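PDB 3DDE: TENA/THI-4 protein from Shewanella denitrificans OS217, which is of unknown function, but has a heme oxygenase-like fold and may be an oxidoreductase. Local coordinates for residues Ala211-Leu214 / Asp215-Lys219; Glu115-Ile118 / Ala119-Trp123. All blocks are in the same frame, centred on the assembly; numbering follows the deposited sequence.

Contact 1: Ala211-Leu214 / Asp215-Lys219; sequences ARIL and DDVWK
I213 and V217 meet through one methyl each, and their first torsions set which one. In I213, CG2 is anti to the backbone N and CG1 is anti to the carbonyl carbon (chi1 -65°). In V217, CG1 is anti to the backbone N (chi1 172°), which puts CG2 back over the preceding turn. I213 CG2 and V217 CG2 are 4.1 Å apart, and the two side chains meet at a slant. V217 CG2 also lies 3.1 Å from I213 O, a close approach. That same oxygen accepts V217 N at 2.8 Å, with the donor nearly in line with the carbonyl bond.

The bonds before and after it are bent more at the acceptor. D216 N binds R212 O at 3.1 Å, and W218 N binds L214 O at 2.9 Å. D216 OD2 turns to another partner, the backbone N of A113. D215 keeps its carboxylate near the backbone of A211 and R212.

I213 and V217 face helix 38-52, where they touch Y51 and I43 among others. L214 packs on F27 and I21. The pattern is the i to i+4 ladder of an alpha helix, here a long helix in the all-helical heme oxygenase-like fold.

Contact 2: Glu115-Ile118 / Ala119-Trp123; sequences ETLI and AYLYW
L117 and L121 sit one turn apart and touch through their branched ends. In L117, CG is anti to its own N (chi1 175°), and chi2 near 60° then turns CD1 toward the next turn. L121 leans back to meet it. L117 CD1 is 3.9 Å from L121 CG, and the two side chains pass at an angle. L121 CG also lies 3.4 Å from L117 O, the oxygen that accepts L121 N at 3.0 Å. With an alanine at L121, L117 CD1 would probably lose the CG and CD1 it rests against, and a gap is likely to open toward N55 and N58 of helix 55-65.

I118 and Y122 run alongside each other in the same direction. Y122 CG is anti to the carbonyl carbon, beside its own N (chi1 -83°), which brings the CD2 edge of the ring back toward I118. I118 CG2 meets this edge in the ring plane, 3.8 Å from CE2. I118 O is also at this edge, 3.4 Å from Y122 CD2, and it accepts Y122 N at 3.2 Å.

The Y122 hydroxyl hydrogen-bonds to H54 ND1, and the ring stacks with W123 of the second subunit. That same tryptophan packs on the A119 methyl and hydrogen-bonds through NE1 to E115 OE2.

The chemistry is therefore divided. Apolar branches and main-chain bonds join the turns. The polar ends of E115 and Y122 link the helix to the second subunit and to H54, while T116 OG1 hydrogen-bonds back to P112 O, at the start of its own helix, and out to N205 ND2 of the second subunit.

Following the chain from the N terminus, helix 112-126 comes first and carries contact 2. Helix 193-223 comes much later and carries contact 1 in its C-terminal half. Each contact joins neighbouring turns of one helix, and neither closes a long loop. They are in series, without nesting or crossing. Their centres are about 16 Å apart, yet the two helices touch. I213 CD1 packs on L117 CD2 at 3.7 Å, and R212 NH2 lies 3.6 Å from T116 OG1. Both contacts also reach Y51 of helix 38-52, through I213 in one and L117 and I118 in the other. The second subunit meets R212 in contact 1 and much of contact 2.

Contact 1: Ala211-Leu214 / Asp215-Lys219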
ATOM      1  N   ALA A 211      -4.117  23.746 -11.760  1.00 50.17           N
ATOM      2  CA  ALA A 211      -4.729  24.697 -12.697  1.00 50.19           C
ATOM      3  C   ALA A 211      -5.944  24.090 -13.400  1.00 50.29           C
ATOM      4  O   ALA A 211      -6.897  24.797 -13.664  1.00 50.31           O
ATOM      5  CB  ALA A 211      -3.710  25.196 -13.718  1.00 48.36           C
ATOM      6  N   ARG A 212      -5.912  22.787 -13.694  1.00 50.98           N
ATOM      7  CA  ARG A 212      -7.045  22.112 -14.328  1.00 50.81           C
ATOM      8  C   ARG A 212      -8.282  22.116 -13.422  1.00 50.80           C
ATOM      9  O   ARG A 212      -9.392  21.977 -13.914  1.00 50.95           O
ATOM     10  CB  ARG A 212      -6.718  20.667 -14.708  1.00 50.85           C
ATOM     11  CG  ARG A 212      -5.541  20.493 -15.711  1.00 51.74           C
ATOM     12  CD  ARG A 212      -5.810  19.291 -16.625  1.00 51.63           C
ATOM     13  NE  ARG A 212      -6.193  18.219 -15.771  1.00 52.98           N
ATOM     14  CZ  ARG A 212      -7.089  17.269 -15.996  1.00 52.13           C
ATOM     15  NH1 ARG A 212      -7.767  17.176 -17.115  1.00 50.73           N
ATOM     16  NH2 ARG A 212      -7.304  16.403 -15.013  1.00 52.18           N
ATOM     17  N   ILE A 213      -8.085  22.235 -12.107  1.00 50.46           N
ATOM     18  CA  ILE A 213      -9.196  22.309 -11.163  1.00 50.72           C
ATOM     19  C   ILE A 213     -10.007  23.589 -11.420  1.00 50.69           C
ATOM     20  O   ILE A 213     -11.235  23.562 -11.417  1.00 50.55           O
ATOM     21  CB  ILE A 213      -8.702  22.232  -9.690  1.00 50.91           C
ATOM     22  CG1 ILE A 213      -8.062  20.858  -9.405  1.00 50.70           C
ATOM     23  CG2 ILE A 213      -9.838  22.486  -8.721  1.00 50.04           C
ATOM     24  CD1 ILE A 213      -7.565  20.669  -7.950  1.00 49.89           C
ATOM     25  N   LEU A 214      -9.312  24.699 -11.673  1.00 51.13           N
ATOM     26  CA  LEU A 214      -9.944  25.978 -12.024  1.00 51.06           C
ATOM     27  C   LEU A 214     -10.849  25.858 -13.271  1.00 50.90           C
ATOM     28  O   LEU A 214     -11.919  26.475 -13.342  1.00 50.49           O
ATOM     29  CB  LEU A 214      -8.868  27.028 -12.285  1.00 51.20           C
ATOM     30  CG  LEU A 214      -8.009  27.498 -11.112  1.00 51.51           C
ATOM     31  CD1 LEU A 214      -6.854  28.400 -11.589  1.00 51.18           C
ATOM     32  CD2 LEU A 214      -8.887  28.225 -10.121  1.00 51.41           C
ATOM     33  N   ASP A 215     -10.406  25.058 -14.242  1.00 50.97           N
ATOM     34  CA  ASP A 215     -11.157  24.782 -15.474  1.00 50.87           C
ATOM     35  C   ASP A 215     -12.421  23.968 -15.184  1.00 50.16           C
ATOM     36  O   ASP A 215     -13.481  24.240 -15.736  1.00 49.95           O
ATOM     37  CB  ASP A 215     -10.286  24.020 -16.485  1.00 52.11           C
ATOM     38  CG  ASP A 215      -9.014  24.766 -16.856  1.00 53.09           C
ATOM     39  OD1 ASP A 215      -9.005  26.021 -16.781  1.00 54.22           O
ATOM     40  OD2 ASP A 215      -8.027  24.085 -17.238  1.00 54.36           O
ATOM     41  N   ASP A 216     -12.310  22.947 -14.345  1.00 50.17           N
ATOM     42  CA  ASP A 216     -13.498  22.175 -13.939  1.00 50.92           C
ATOM     43  C   ASP A 216     -14.455  23.028 -13.130  1.00 50.41           C
ATOM     44  O   ASP A 216     -15.673  22.963 -13.325  1.00 50.69           O
ATOM     45  CB  ASP A 216     -13.131  20.930 -13.116  1.00 51.17           C
ATOM     46  CG  ASP A 216     -12.787  19.749 -13.972  1.00 50.94           C
ATOM     47  OD1 ASP A 216     -12.659  19.924 -15.191  1.00 51.29           O
ATOM     48  OD2 ASP A 216     -12.646  18.646 -13.420  1.00 50.75           O
ATOM     49  N   VAL A 217     -13.905  23.824 -12.222  1.00 50.27           N
ATOM     50  CA  VAL A 217     -14.739  24.731 -11.405  1.00 50.60           C
ATOM     51  C   VAL A 217     -15.530  25.689 -12.303  1.00 51.06           C
ATOM     52  O   VAL A 217     -16.732  25.892 -12.095  1.00 51.45           O
ATOM     53  CB  VAL A 217     -13.899  25.537 -10.368  1.00 49.85           C
ATOM     54  CG1 VAL A 217     -14.754  26.609  -9.664  1.00 50.10           C
ATOM     55  CG2 VAL A 217     -13.282  24.605  -9.364  1.00 49.02           C
ATOM     56  N   TRP A 218     -14.861  26.261 -13.306  1.00 51.76           N
ATOM     57  CA  TRP A 218     -15.509  27.208 -14.228  1.00 51.68           C
ATOM     58  C   TRP A 218     -16.608  26.532 -15.069  1.00 51.85           C
ATOM     59  O   TRP A 218     -17.733  27.038 -15.141  1.00 52.18           O
ATOM     60  CB  TRP A 218     -14.452  27.888 -15.116  1.00 52.36           C
ATOM     61  CG  TRP A 218     -14.975  28.990 -15.993  1.00 52.28           C
ATOM     62  CD1 TRP A 218     -14.953  29.032 -17.356  1.00 52.55           C
ATOM     63  CD2 TRP A 218     -15.614  30.196 -15.563  1.00 52.46           C
ATOM     64  NE1 TRP A 218     -15.527  30.205 -17.803  1.00 52.97           N
ATOM     65  CE2 TRP A 218     -15.946  30.933 -16.720  1.00 52.62           C
ATOM     66  CE3 TRP A 218     -15.933  30.731 -14.313  1.00 52.51           C
ATOM     67  CZ2 TRP A 218     -16.577  32.169 -16.662  1.00 52.57           C
ATOM     68  CZ3 TRP A 218     -16.566  31.964 -14.258  1.00 52.73           C
ATOM     69  CH2 TRP A 218     -16.882  32.667 -15.426  1.00 52.51           C
ATOM     70  N   LYS A 219     -16.296  25.389 -15.679  1.00 51.30           N
ATOM     71  CA  LYS A 219     -17.273  24.637 -16.480  1.00 51.53           C
ATOM     72  C   LYS A 219     -18.556  24.328 -15.668  1.00 52.01           C
ATOM     73  O   LYS A 219     -19.663  24.582 -16.135  1.00 51.49           O
ATOM     74  CB  LYS A 219     -16.613  23.354 -17.026  1.00 52.37           C
ATOM     75  CG  LYS A 219     -17.526  22.386 -17.769  1.00 52.26           C
TER

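Contact 2: Glu115-Ile118 / Ala119-Trp123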
ATOM      1  N   GLU A 115      -9.865  14.888  -8.362  1.00 50.37           N
ATOM      2  CA  GLU A 115      -9.580  13.476  -8.163  1.00 50.83           C
ATOM      3  C   GLU A 115      -8.227  13.132  -8.821  1.00 50.40           C
ATOM      4  O   GLU A 115      -7.440  12.353  -8.259  1.00 49.24           O
ATOM      5  CB  GLU A 115     -10.683  12.622  -8.805  1.00 51.91           C
ATOM      6  CG  GLU A 115     -10.765  11.191  -8.274  1.00 53.49           C
ATOM      7  CD  GLU A 115     -11.248  11.172  -6.841  1.00 54.27           C
ATOM      8  OE1 GLU A 115     -12.338  11.708  -6.544  1.00 55.84           O
ATOM      9  OE2 GLU A 115     -10.539  10.640  -5.998  1.00 55.76           O
ATOM     10  N   THR A 116      -7.975  13.721 -10.001  1.00 49.22           N
ATOM     11  CA  THR A 116      -6.725  13.522 -10.741  1.00 49.26           C
ATOM     12  C   THR A 116      -5.512  14.080  -9.981  1.00 49.87           C
ATOM     13  O   THR A 116      -4.450  13.465  -9.993  1.00 51.17           O
ATOM     14  CB  THR A 116      -6.797  14.129 -12.184  1.00 49.22           C
ATOM     15  OG1 THR A 116      -7.924  13.591 -12.874  1.00 48.84           O
ATOM     16  CG2 THR A 116      -5.505  13.855 -13.009  1.00 47.67           C
ATOM     17  N   LEU A 117      -5.647  15.250  -9.352  1.00 49.90           N
ATOM     18  CA  LEU A 117      -4.564  15.816  -8.551  1.00 49.72           C
ATOM     19  C   LEU A 117      -4.272  14.910  -7.342  1.00 49.69           C
ATOM     20  O   LEU A 117      -3.106  14.643  -7.036  1.00 48.82           O
ATOM     21  CB  LEU A 117      -4.904  17.245  -8.072  1.00 49.62           C
ATOM     22  CG  LEU A 117      -3.889  17.907  -7.119  1.00 49.33           C
ATOM     23  CD1 LEU A 117      -2.512  18.044  -7.728  1.00 48.00           C
ATOM     24  CD2 LEU A 117      -4.395  19.258  -6.637  1.00 49.45           C
ATOM     25  N   ILE A 118      -5.334  14.493  -6.644  1.00 49.69           N
ATOM     26  CA  ILE A 118      -5.242  13.630  -5.468  1.00 49.39           C
ATOM     27  C   ILE A 118      -4.449  12.368  -5.821  1.00 50.28           C
ATOM     28  O   ILE A 118      -3.498  12.037  -5.130  1.00 51.51           O
ATOM     29  CB  ILE A 118      -6.674  13.286  -4.902  1.00 49.33           C
ATOM     30  CG1 ILE A 118      -7.353  14.538  -4.321  1.00 48.80           C
ATOM     31  CG2 ILE A 118      -6.599  12.236  -3.805  1.00 48.40           C
ATOM     32  CD1 ILE A 118      -8.889  14.425  -4.141  1.00 48.55           C
ATOM     33  N   ALA A 119      -4.823  11.689  -6.911  1.00 49.83           N
ATOM     34  CA  ALA A 119      -4.133  10.483  -7.363  1.00 50.04           C
ATOM     35  C   ALA A 119      -2.645  10.734  -7.603  1.00 50.22           C
ATOM     36  O   ALA A 119      -1.805   9.942  -7.185  1.00 50.02           O
ATOM     37  CB  ALA A 119      -4.770   9.940  -8.651  1.00 49.16           C
ATOM     38  N   TYR A 120      -2.332  11.830  -8.292  1.00 50.61           N
ATOM     39  CA  TYR A 120      -0.957  12.196  -8.635  1.00 50.15           C
ATOM     40  C   TYR A 120      -0.083  12.378  -7.411  1.00 50.17           C
ATOM     41  O   TYR A 120       1.002  11.816  -7.333  1.00 51.03           O
ATOM     42  CB  TYR A 120      -0.915  13.452  -9.519  1.00 49.67           C
ATOM     43  CG  TYR A 120       0.509  13.863  -9.857  1.00 49.32           C
ATOM     44  CD1 TYR A 120       1.274  13.096 -10.720  1.00 49.08           C
ATOM     45  CD2 TYR A 120       1.101  14.984  -9.271  1.00 48.85           C
ATOM     46  CE1 TYR A 120       2.582  13.433 -11.018  1.00 48.76           C
ATOM     47  CE2 TYR A 120       2.407  15.323  -9.553  1.00 48.80           C
ATOM     48  CZ  TYR A 120       3.139  14.537 -10.438  1.00 49.20           C
ATOM     49  OH  TYR A 120       4.427  14.858 -10.754  1.00 49.25           O
ATOM     50  N   LEU A 121      -0.578  13.133  -6.452  1.00 51.28           N
ATOM     51  CA  LEU A 121       0.126  13.408  -5.199  1.00 50.64           C
ATOM     52  C   LEU A 121       0.406  12.154  -4.360  1.00 51.01           C
ATOM     53  O   LEU A 121       1.504  12.031  -3.806  1.00 51.78           O
ATOM     54  CB  LEU A 121      -0.637  14.470  -4.374  1.00 49.61           C
ATOM     55  CG  LEU A 121      -0.733  15.891  -4.938  1.00 48.59           C
ATOM     56  CD1 LEU A 121      -1.515  16.783  -4.005  1.00 48.24           C
ATOM     57  CD2 LEU A 121       0.626  16.491  -5.200  1.00 48.43           C
ATOM     58  N   TYR A 122      -0.552  11.229  -4.254  1.00 50.95           N
ATOM     59  CA  TYR A 122      -0.287   9.943  -3.550  1.00 51.13           C
ATOM     60  C   TYR A 122       0.759   9.135  -4.308  1.00 50.92           C
ATOM     61  O   TYR A 122       1.660   8.557  -3.713  1.00 51.33           O
ATOM     62  CB  TYR A 122      -1.541   9.073  -3.353  1.00 50.70           C
ATOM     63  CG  TYR A 122      -2.397   9.424  -2.169  1.00 50.86           C
ATOM     64  CD1 TYR A 122      -2.070   8.968  -0.900  1.00 51.61           C
ATOM     65  CD2 TYR A 122      -3.549  10.178  -2.310  1.00 50.60           C
ATOM     66  CE1 TYR A 122      -2.851   9.275   0.198  1.00 51.37           C
ATOM     67  CE2 TYR A 122      -4.347  10.466  -1.238  1.00 51.01           C
ATOM     68  CZ  TYR A 122      -3.999  10.019   0.025  1.00 51.14           C
ATOM     69  OH  TYR A 122      -4.785  10.311   1.114  1.00 50.51           O
ATOM     70  N   TRP A 123       0.643   9.106  -5.623  1.00 50.91           N
ATOM     71  CA  TRP A 123       1.599   8.366  -6.459  1.00 50.92           C
ATOM     72  C   TRP A 123       3.031   8.851  -6.282  1.00 50.46           C
ATOM     73  O   TRP A 123       3.946   8.036  -6.090  1.00 51.49           O
ATOM     74  CB  TRP A 123       1.182   8.474  -7.928  1.00 51.21           C
ATOM     75  CG  TRP A 123       2.068   7.818  -8.918  1.00 50.67           C
ATOM     76  CD1 TRP A 123       2.840   8.428  -9.841  1.00 51.08           C
ATOM     77  CD2 TRP A 123       2.273   6.411  -9.088  1.00 50.89           C
ATOM     78  NE1 TRP A 123       3.496   7.488 -10.609  1.00 50.69           N
ATOM     79  CE2 TRP A 123       3.156   6.244 -10.162  1.00 50.47           C
ATOM     80  CE3 TRP A 123       1.759   5.272  -8.455  1.00 51.53           C
ATOM     81  CZ2 TRP A 123       3.580   4.990 -10.589  1.00 51.71           C
ATOM     82  CZ3 TRP A 123       2.164   4.022  -8.898  1.00 51.30           C
ATOM     83  CH2 TRP A 123       3.067   3.892  -9.949  1.00 51.22           C
TER